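Local coordinates for protein succinate--CoA ligase subunit alpha (Campylobacter jejuni, PDB 6MEL) that forms the alpha subunit of a two-chain ligase of the succinate--CoA ligase family, built around two mixed beta sheets, the first belonging to a Rossmann-type domain, at residues V36-H42 against K51-V57; L92-E98 against K118-C124; K144-L150 against Y170-V176; F233-A237 against A259-K263. All coordinates share one frame; numbering follows the deposited sequence.

Overall arrangement
The four contacts follow one another along the chain; none encloses or crosses another. Interaction 1 closes a short loop, with the small strand 47-48 on the way, and joins neighbouring strands at one side of the N-terminal sheet. Interaction 2 closes a longer excursion through helix 102-115 and fixes the far edge of that same sheet, its centre about 19 Å from the centre of interaction 1. Interaction 3 pairs strands of the second sheet after helix 156-167 and packs against interaction 2, Ile120 CG2 lying 3.9 Å from Val176 CG1. Interaction 4 ends a long segment without helix or strand, setting helix 259-268 against that second sheet.

Interaction 1. Residues V36-H42 against K51-V57; sequences VGGITPH and KPVFDTV
Ile39 runs over the corner where strand 51-54 gives way to the next helix. Its CB lies 3.9 Å from Phe54 O, and CG2 leans on that oxygen and on Asp55 O, 3.6 Å from the latter. With CG1 anti to the carbonyl carbon (chi1 -66°), Ile39 CG1 turns to Thr56 O and lies 4.0 Å from Val57 CG2. The tip, CD1, ends against Val57 CA. Beneath this side chain the backbones pair in parallel: Gly38 N donates to Pro52 O, Phe54 N to Gly38 O and Thr40 N to Phe54 O, the middle bond measuring 2.8 Å. Gly38 O also lies at the edge of the Phe54 ring, 3.5 Å from CD2 and close to the ring plane. Past the strand ends, Asp55 OD1 accepts His42 N at 2.7 Å from above the carboxylate plane; the same oxygen takes Gly44 N, so two amides of the turn share it. Thr56 OG1 caps the following helix by bonding to Asp59 N, while Ala60 of that helix covers Ile39 and Phe54. This is parallel strand pairing with an N-capped helix leaving the strand, as in Rossmann-type alpha/beta domains.

Interaction 2. Residues L92-E98 against K118-C124; sequences LAVVITE and KIIGPNC
Glu98 and Asn123 lie side by side and point the same way, their carboxylate and amide planes 35° apart. Asn123 ND2 gives Glu98 OE2 a weak hydrogen bond (3.1 Å), and the Glu98 CG methylene rests 3.4 Å from Asn123 OD1. Both side chains set off with CG anti to the backbone N, Asn123 at chi1 -171°, which keeps them alongside each other. Next to them Val95 and Pro122 also run the same way, Val95 CG1 to Pro122 CB 3.7 Å, and further back Leu92 CD1 meets Ile120 CD1 at 3.8 Å on the other face of the sheet.

The backbone sets this register. Ala93 and Val95 each donate to the neighbouring strand and Ile120 N answers to Ala93 O; the bond from Val95 N to Ile120 O is 2.7 Å and nearly straight. Beyond the strands, a cis peptide before Pro122 bends the chain, and Asn123 N reaches Thr97 O (2.9 Å) from above that carbonyl plane, while Cys124 N bonds to Ile96 O.

Farther out, Asn123 ND2 has its stronger partner in Asp181 OD1, and Thr97 OG1 holds to Val73 O. Val82 of helix 78-87 packs on Val95 and Ile119, and Met105 of helix 102-115 on Ile119 and Pro122. The whole is a beta-alpha-beta crossover, strand 92-95 to edge strand 118-120, at the end of a Rossmann-type sheet.

Interaction 3. Residues K144-L150 against Y170-V176; sequences KKGCVGL and YGISTAV
Leu150 overlaps Ala175 and Ile172 at once on the same face of the sheet: its CB meets Ala175 CB at 3.6 Å, and CD2 crosses over to Ile172 CD1 at 3.9 Å. In Ile172 a chi1 of -57° puts CG1 beside the backbone N and leaves CG2 anti to it, 3.5 Å from Val148 O. Val148 in turn lays CG2 against Tyr170 CB. Farther along, Cys147 SG approaches the Tyr170 ring obliquely, 5.4 Å from the ring centroid, with Leu288 of helix 280-288 touching both.

The strands run parallel, but the pairing slips by one residue between Val148 and Leu150, a beta bulge. Val148 O accepts Ser173 N (2.9 Å), which comes from well above the carbonyl plane, and Leu150 N then bonds to Thr174 O. Ser173 OG is hydrogen-bonded to Thr201 OG1. Upstream, Ile172 N donates to Lys144 O at 2.9 Å, and Gly146 and Gly171 bring their CA atoms within 3.6 Å, a closeness that goes with neither having a side chain. A water joins the two segments, donating to Ser173 O and weakly accepting from Lys145 NZ.

The chemistry is thus divided: backbone bonds continue on both sides of the bulge, while the apolar side chains of Val148 and Leu150 pack on Val165 and Ala162 of helix 156-167.

Interaction 4. Residues F233-A237 against A259-K263; sequences FIAGA and AAAKK
Ile234 meets two lysine chains of helix 259-268 in different ways. It stands at about a right angle to Lys262, whose extended chain passes its CG2 at CD, 3.9 Å away. Against Lys263 it slides by in the opposite direction, with Ile234 CG1 and Lys263 CG also 3.9 Å apart. A chi1 of -52° puts Ile234 CG1 beside the backbone N, chiefly against Lys263 CG, and leaves CG2 anti to it, facing Lys262 and Ala259. The aliphatic part of both lysines does the packing. The ammonium groups are engaged beyond the contact, Lys262 NZ in a salt bridge to Glu215 and in bonds to the carbonyls of Glu209 and Gly211, Lys263 NZ in a salt bridge to Asp275.

Ala259, at the start of the helix, points its methyl at the turn after the strand. Its CB lies 3.5 Å from Ala237 N and 3.7 Å from Gly236 C, and Ile234 CG2 closes in on the same methyl at 4.0 Å. No direct hydrogen bond crosses; a water spans the segments, donating to Gly236 O (2.8 Å) and accepting from Ala259 N.

Gly236 N is bound by an acidic side chain of the other protein chain, at the subunit interface. Residues 259-263 of the helix run nearly antiparallel to residues 233-235 of the strand, with strand 203-209 pairing along that strand and helix 214-225 touching both Ile234 and Lys262.

Interaction 1. Residues V36-H42 against K51-V57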
# COMPACT_ATOMS: atom_id res chain seq x y z
N VAL A 36 28.01 -8.70 12.94
CA VAL A 36 28.75 -9.08 14.14
C VAL A 36 27.90 -9.96 15.05
O VAL A 36 28.39 -10.38 16.07
CB VAL A 36 29.25 -7.86 14.93
CG1 VAL A 36 30.33 -7.12 14.18
CG2 VAL A 36 28.11 -6.92 15.30
N GLY A 37 26.64 -10.21 14.69
CA GLY A 37 25.73 -10.89 15.62
C GLY A 37 24.28 -10.75 15.24
O GLY A 37 23.89 -10.07 14.28
N GLY A 38 23.42 -11.39 16.01
CA GLY A 38 22.00 -11.27 15.74
C GLY A 38 21.17 -11.62 16.95
O GLY A 38 21.72 -12.15 17.95
N ILE A 39 19.86 -11.40 16.82
CA ILE A 39 18.91 -11.55 17.88
C ILE A 39 17.93 -12.66 17.49
O ILE A 39 17.38 -12.66 16.40
CB ILE A 39 18.23 -10.20 18.21
CG1 ILE A 39 19.20 -9.17 18.78
CG2 ILE A 39 17.15 -10.38 19.27
CD1 ILE A 39 20.18 -8.62 17.89
N THR A 40 17.68 -13.59 18.41
CA THR A 40 16.48 -14.40 18.42
C THR A 40 16.13 -14.71 19.87
O THR A 40 16.92 -15.35 20.54
CB THR A 40 16.66 -15.70 17.62
OG1 THR A 40 16.91 -15.37 16.25
CG2 THR A 40 15.42 -16.58 17.70
N PRO A 41 14.96 -14.30 20.40
CA PRO A 41 14.60 -14.61 21.78
C PRO A 41 14.71 -16.13 22.03
O PRO A 41 14.28 -16.91 21.20
CB PRO A 41 13.15 -14.15 21.91
CG PRO A 41 13.04 -13.05 20.86
CD PRO A 41 13.89 -13.54 19.69
N HIS A 42 15.34 -16.48 23.16
CA HIS A 42 15.45 -17.83 23.69
C HIS A 42 16.59 -18.59 23.00
O HIS A 42 16.72 -19.80 23.17
CB HIS A 42 14.12 -18.58 23.57
CG HIS A 42 12.97 -17.81 24.12
ND1 HIS A 42 12.94 -17.34 25.42
CD2 HIS A 42 11.82 -17.42 23.54
CE1 HIS A 42 11.82 -16.67 25.61
NE2 HIS A 42 11.12 -16.71 24.47
N LYS A 51 28.59 -16.35 14.27
CA LYS A 51 28.49 -15.14 15.07
C LYS A 51 27.59 -15.39 16.27
O LYS A 51 26.76 -16.28 16.24
CB LYS A 51 27.88 -14.02 14.21
CG LYS A 51 28.68 -13.70 12.97
CD LYS A 51 30.02 -13.11 13.31
CE LYS A 51 30.92 -13.03 12.09
NZ LYS A 51 32.19 -12.39 12.48
N PRO A 52 27.71 -14.57 17.33
CA PRO A 52 26.89 -14.73 18.52
C PRO A 52 25.41 -14.34 18.31
O PRO A 52 25.10 -13.43 17.53
CB PRO A 52 27.60 -13.85 19.56
CG PRO A 52 28.39 -12.84 18.76
CD PRO A 52 28.74 -13.53 17.46
N VAL A 53 24.54 -15.12 18.92
CA VAL A 53 23.11 -14.88 18.98
C VAL A 53 22.81 -14.36 20.37
O VAL A 53 23.44 -14.83 21.33
CB VAL A 53 22.30 -16.16 18.69
CG1 VAL A 53 20.79 -15.96 18.72
CG2 VAL A 53 22.74 -16.78 17.39
N PHE A 54 21.89 -13.40 20.45
CA PHE A 54 21.46 -12.80 21.67
C PHE A 54 19.94 -12.87 21.78
O PHE A 54 19.23 -12.95 20.74
CB PHE A 54 21.91 -11.35 21.71
CG PHE A 54 23.39 -11.17 21.57
CD1 PHE A 54 24.21 -11.17 22.71
CD2 PHE A 54 23.97 -11.02 20.33
CE1 PHE A 54 25.59 -11.02 22.58
CE2 PHE A 54 25.34 -10.86 20.20
CZ PHE A 54 26.15 -10.87 21.32
N ASP A 55 19.43 -12.79 23.01
CA ASP A 55 17.98 -12.78 23.23
C ASP A 55 17.37 -11.41 22.90
O ASP A 55 16.20 -11.36 22.61
CB ASP A 55 17.62 -13.14 24.67
CG ASP A 55 17.93 -14.60 25.00
OD1 ASP A 55 17.60 -15.49 24.19
OD2 ASP A 55 18.52 -14.80 26.02
N THR A 56 18.16 -10.34 23.08
CA THR A 56 17.68 -8.97 23.07
C THR A 56 18.69 -8.11 22.31
O THR A 56 19.92 -8.38 22.30
CB THR A 56 17.49 -8.41 24.49
OG1 THR A 56 18.78 -8.27 25.09
CG2 THR A 56 16.65 -9.31 25.37
N VAL A 57 18.17 -7.04 21.69
CA VAL A 57 19.06 -6.09 21.04
C VAL A 57 19.99 -5.47 22.09
O VAL A 57 21.15 -5.17 21.79
CB VAL A 57 18.28 -4.99 20.28
CG1 VAL A 57 19.22 -3.99 19.64
CG2 VAL A 57 17.36 -5.60 19.21

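Interaction 2. Residues L92-E98 against K118-C124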
# COMPACT_ATOMS: atom_id res chain seq x y z
N LEU A 92 20.52 3.34 13.11
CA LEU A 92 19.97 3.07 11.79
C LEU A 92 19.41 1.64 11.80
O LEU A 92 20.12 0.70 12.10
CB LEU A 92 21.05 3.22 10.71
CG LEU A 92 20.55 2.94 9.28
CD1 LEU A 92 19.53 3.99 8.84
CD2 LEU A 92 21.68 2.89 8.27
N ALA A 93 18.11 1.51 11.53
CA ALA A 93 17.44 0.23 11.42
C ALA A 93 16.89 0.09 10.01
O ALA A 93 16.10 0.93 9.56
CB ALA A 93 16.32 0.13 12.43
N VAL A 94 17.31 -0.98 9.34
CA VAL A 94 16.90 -1.30 8.02
C VAL A 94 15.83 -2.39 8.11
O VAL A 94 16.10 -3.51 8.57
CB VAL A 94 18.11 -1.75 7.18
CG1 VAL A 94 17.70 -2.08 5.77
CG2 VAL A 94 19.23 -0.72 7.19
N VAL A 95 14.61 -2.09 7.68
CA VAL A 95 13.49 -2.99 7.94
C VAL A 95 12.96 -3.54 6.60
O VAL A 95 12.36 -2.80 5.84
CB VAL A 95 12.35 -2.29 8.72
CG1 VAL A 95 11.23 -3.25 9.05
CG2 VAL A 95 12.85 -1.58 9.97
N ILE A 96 13.13 -4.83 6.38
CA ILE A 96 12.81 -5.46 5.11
C ILE A 96 11.32 -5.79 5.00
O ILE A 96 10.75 -5.59 3.92
CB ILE A 96 13.65 -6.74 4.92
CG1 ILE A 96 15.15 -6.43 5.01
CG2 ILE A 96 13.28 -7.44 3.63
CD1 ILE A 96 15.63 -5.32 4.10
N THR A 97 10.74 -6.30 6.08
CA THR A 97 9.47 -7.02 6.09
C THR A 97 8.32 -6.14 5.55
O THR A 97 8.24 -4.94 5.82
CB THR A 97 9.15 -7.44 7.53
OG1 THR A 97 10.32 -8.11 8.00
CG2 THR A 97 7.91 -8.31 7.67
N GLU A 98 7.46 -6.79 4.77
CA GLU A 98 6.23 -6.23 4.22
C GLU A 98 5.05 -6.60 5.14
O GLU A 98 5.13 -7.53 5.92
CB GLU A 98 5.99 -6.78 2.80
CG GLU A 98 4.81 -6.10 2.08
CD GLU A 98 4.75 -6.27 0.55
OE1 GLU A 98 5.29 -7.32 0.11
OE2 GLU A 98 4.18 -5.34 -0.20
N LYS A 118 17.33 6.48 12.91
CA LYS A 118 16.77 6.56 11.58
C LYS A 118 16.32 5.18 11.13
O LYS A 118 16.90 4.17 11.54
CB LYS A 118 17.83 7.09 10.63
CG LYS A 118 18.43 8.45 11.00
CD LYS A 118 19.80 8.54 10.29
CE LYS A 118 20.18 9.91 9.79
NZ LYS A 118 20.98 10.63 10.80
N ILE A 119 15.33 5.16 10.26
CA ILE A 119 14.79 3.92 9.70
C ILE A 119 14.92 3.96 8.18
O ILE A 119 14.72 5.01 7.55
CB ILE A 119 13.32 3.77 10.12
CG1 ILE A 119 13.13 3.59 11.63
CG2 ILE A 119 12.63 2.65 9.35
CD1 ILE A 119 11.75 4.00 12.11
N ILE A 120 15.21 2.80 7.60
CA ILE A 120 15.07 2.55 6.18
C ILE A 120 14.05 1.42 6.03
O ILE A 120 14.25 0.34 6.52
CB ILE A 120 16.41 2.18 5.53
CG1 ILE A 120 17.38 3.37 5.58
CG2 ILE A 120 16.24 1.65 4.13
CD1 ILE A 120 18.81 3.02 5.21
N GLY A 121 12.94 1.75 5.38
CA GLY A 121 11.83 0.83 5.21
C GLY A 121 10.63 1.32 6.00
O GLY A 121 10.51 2.52 6.30
N PRO A 122 9.65 0.47 6.33
CA PRO A 122 9.67 -0.96 6.07
C PRO A 122 9.27 -1.29 4.64
O PRO A 122 9.10 -0.38 3.83
CB PRO A 122 8.66 -1.49 7.09
CG PRO A 122 7.62 -0.40 7.16
CD PRO A 122 8.41 0.88 7.04
N ASN A 123 9.13 -2.58 4.34
CA ASN A 123 8.68 -3.07 3.02
C ASN A 123 9.66 -2.57 1.95
O ASN A 123 9.29 -1.86 0.98
CB ASN A 123 7.26 -2.61 2.68
CG ASN A 123 6.72 -3.27 1.43
OD1 ASN A 123 7.34 -4.21 0.95
ND2 ASN A 123 5.61 -2.78 0.89
N CYS A 124 10.93 -2.93 2.13
CA CYS A 124 11.98 -2.46 1.26
C CYS A 124 13.04 -3.54 1.13
O CYS A 124 13.13 -4.48 1.94
CB CYS A 124 12.61 -1.16 1.77
SG CYS A 124 13.80 -1.35 3.13

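Interaction 3. Residues K144-L150 against Y170-V176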
# COMPACT_ATOMS: atom_id res chain seq x y z
N LYS A 144 27.58 -2.59 -9.48
CA LYS A 144 28.99 -2.29 -9.74
C LYS A 144 29.27 -0.87 -9.29
O LYS A 144 28.47 0.02 -9.49
CB LYS A 144 29.35 -2.44 -11.22
CG LYS A 144 29.19 -3.85 -11.77
CD LYS A 144 29.91 -4.91 -10.95
CE LYS A 144 29.86 -6.30 -11.56
NZ LYS A 144 29.77 -7.31 -10.47
N LYS A 145 30.44 -0.66 -8.72
CA LYS A 145 30.78 0.62 -8.10
C LYS A 145 30.80 1.73 -9.15
O LYS A 145 31.29 1.52 -10.26
CB LYS A 145 32.13 0.54 -7.40
CG LYS A 145 32.50 1.76 -6.57
CD LYS A 145 33.88 1.65 -5.96
CE LYS A 145 34.11 2.61 -4.81
NZ LYS A 145 33.42 2.13 -3.59
N GLY A 146 30.25 2.89 -8.80
CA GLY A 146 30.31 4.07 -9.65
C GLY A 146 29.82 5.31 -8.93
O GLY A 146 29.74 5.33 -7.70
N CYS A 147 29.45 6.32 -9.71
CA CYS A 147 29.20 7.65 -9.18
C CYS A 147 27.69 7.97 -9.12
O CYS A 147 27.35 9.13 -8.85
CB CYS A 147 29.95 8.69 -10.02
SG CYS A 147 29.28 8.87 -11.70
N VAL A 148 26.80 6.99 -9.36
CA VAL A 148 25.33 7.26 -9.36
C VAL A 148 24.68 6.75 -8.07
O VAL A 148 24.74 5.59 -7.76
CB VAL A 148 24.64 6.71 -10.62
CG1 VAL A 148 23.17 7.08 -10.64
CG2 VAL A 148 25.33 7.23 -11.88
N GLY A 149 24.06 7.66 -7.32
CA GLY A 149 23.25 7.32 -6.16
C GLY A 149 21.85 6.91 -6.61
O GLY A 149 21.39 7.36 -7.70
N LEU A 150 21.19 6.09 -5.80
CA LEU A 150 19.84 5.55 -6.14
C LEU A 150 18.95 5.61 -4.89
O LEU A 150 19.36 5.12 -3.85
CB LEU A 150 20.13 4.11 -6.56
CG LEU A 150 19.16 3.34 -7.42
CD1 LEU A 150 18.25 4.22 -8.26
CD2 LEU A 150 19.94 2.35 -8.28
N TYR A 170 28.29 3.26 -16.40
CA TYR A 170 28.50 3.91 -15.10
C TYR A 170 28.33 2.88 -13.97
O TYR A 170 28.50 1.69 -14.18
CB TYR A 170 27.57 5.11 -15.03
CG TYR A 170 28.02 6.21 -15.94
CD1 TYR A 170 29.05 7.05 -15.54
CD2 TYR A 170 27.49 6.36 -17.21
CE1 TYR A 170 29.51 8.06 -16.37
CE2 TYR A 170 27.93 7.36 -18.05
CZ TYR A 170 28.95 8.21 -17.63
OH TYR A 170 29.41 9.23 -18.41
N GLY A 171 28.04 3.34 -12.76
CA GLY A 171 27.79 2.44 -11.63
C GLY A 171 27.16 3.19 -10.48
O GLY A 171 26.94 4.40 -10.56
N ILE A 172 26.93 2.46 -9.39
CA ILE A 172 26.17 2.90 -8.27
C ILE A 172 27.11 3.15 -7.11
O ILE A 172 27.97 2.32 -6.81
CB ILE A 172 25.10 1.87 -7.88
CG1 ILE A 172 24.15 1.55 -9.04
CG2 ILE A 172 24.38 2.34 -6.64
CD1 ILE A 172 23.50 2.75 -9.70
N SER A 173 26.89 4.26 -6.41
CA SER A 173 27.66 4.52 -5.20
C SER A 173 27.00 3.75 -4.05
O SER A 173 27.51 2.72 -3.60
CB SER A 173 27.79 6.01 -4.93
OG SER A 173 26.55 6.69 -5.02
N THR A 174 25.83 4.23 -3.63
CA THR A 174 24.98 3.55 -2.70
C THR A 174 23.56 3.59 -3.26
O THR A 174 23.12 4.64 -3.83
CB THR A 174 25.03 4.23 -1.32
OG1 THR A 174 26.34 4.14 -0.74
CG2 THR A 174 24.10 3.58 -0.31
N ALA A 175 22.83 2.48 -3.11
CA ALA A 175 21.40 2.44 -3.44
C ALA A 175 20.61 2.18 -2.16
O ALA A 175 20.96 1.26 -1.40
CB ALA A 175 21.12 1.37 -4.46
N VAL A 176 19.53 2.94 -1.96
CA VAL A 176 18.69 2.81 -0.80
C VAL A 176 17.25 2.52 -1.25
O VAL A 176 16.63 3.30 -1.98
CB VAL A 176 18.73 4.08 0.05
CG1 VAL A 176 18.03 3.84 1.37
CG2 VAL A 176 20.15 4.56 0.24
O HOH W 1 30.11 2.11 -3.87

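Interaction 4. Residues F233-A237 against A259-K263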
# COMPACT_ATOMS: atom_id res chain seq x y z
N PHE A 233 12.11 8.67 -12.13
CA PHE A 233 11.08 7.87 -12.76
C PHE A 233 10.01 7.61 -11.69
O PHE A 233 10.34 7.14 -10.61
CB PHE A 233 11.60 6.54 -13.32
CG PHE A 233 10.47 5.66 -13.84
CD1 PHE A 233 9.86 5.94 -15.05
CD2 PHE A 233 9.93 4.66 -13.07
CE1 PHE A 233 8.77 5.20 -15.50
CE2 PHE A 233 8.84 3.93 -13.50
CZ PHE A 233 8.25 4.21 -14.71
N ILE A 234 8.76 7.91 -12.01
CA ILE A 234 7.64 7.77 -11.12
C ILE A 234 6.73 6.71 -11.73
O ILE A 234 6.09 6.98 -12.70
CB ILE A 234 6.86 9.09 -10.91
CG1 ILE A 234 7.77 10.26 -10.51
CG2 ILE A 234 5.76 8.87 -9.88
CD1 ILE A 234 8.62 10.01 -9.26
N ALA A 235 6.65 5.54 -11.09
CA ALA A 235 5.80 4.45 -11.61
C ALA A 235 4.32 4.71 -11.33
O ALA A 235 3.95 5.26 -10.29
CB ALA A 235 6.24 3.18 -10.94
N GLY A 236 3.45 4.25 -12.22
CA GLY A 236 2.00 4.26 -11.97
C GLY A 236 1.21 5.27 -12.80
O GLY A 236 0.07 5.53 -12.48
N ALA A 237 1.79 5.80 -13.88
CA ALA A 237 1.06 6.71 -14.80
C ALA A 237 -0.25 6.08 -15.25
O ALA A 237 -1.17 6.78 -15.47
CB ALA A 237 1.90 7.00 -16.05
N ALA A 259 0.79 9.80 -10.55
CA ALA A 259 2.13 9.85 -11.14
C ALA A 259 2.30 11.15 -11.94
O ALA A 259 3.37 11.74 -11.94
CB ALA A 259 2.39 8.64 -11.99
N ALA A 260 1.26 11.55 -12.69
CA ALA A 260 1.35 12.76 -13.55
C ALA A 260 1.67 13.99 -12.68
O ALA A 260 2.49 14.80 -13.08
CB ALA A 260 0.06 13.00 -14.35
N ALA A 261 1.00 14.13 -11.52
CA ALA A 261 1.20 15.28 -10.64
C ALA A 261 2.63 15.33 -10.12
O ALA A 261 3.22 16.38 -10.01
CB ALA A 261 0.21 15.28 -9.49
N LYS A 262 3.21 14.16 -9.81
CA LYS A 262 4.55 14.12 -9.29
C LYS A 262 5.54 14.47 -10.41
O LYS A 262 6.50 15.22 -10.21
CB LYS A 262 4.85 12.71 -8.75
CG LYS A 262 4.02 12.39 -7.53
CD LYS A 262 4.14 10.99 -6.98
CE LYS A 262 3.21 10.84 -5.80
NZ LYS A 262 3.65 9.76 -4.91
N LYS A 263 5.36 13.84 -11.57
CA LYS A 263 6.27 14.08 -12.75
C LYS A 263 6.27 15.55 -13.17
O LYS A 263 7.33 16.14 -13.48
CB LYS A 263 5.79 13.21 -13.91
CG LYS A 263 6.09 11.73 -13.71
CD LYS A 263 5.47 10.86 -14.77
CE LYS A 263 6.02 11.14 -16.15
NZ LYS A 263 5.41 10.23 -17.15
O HOH W 2 -1.19 7.83 -11.57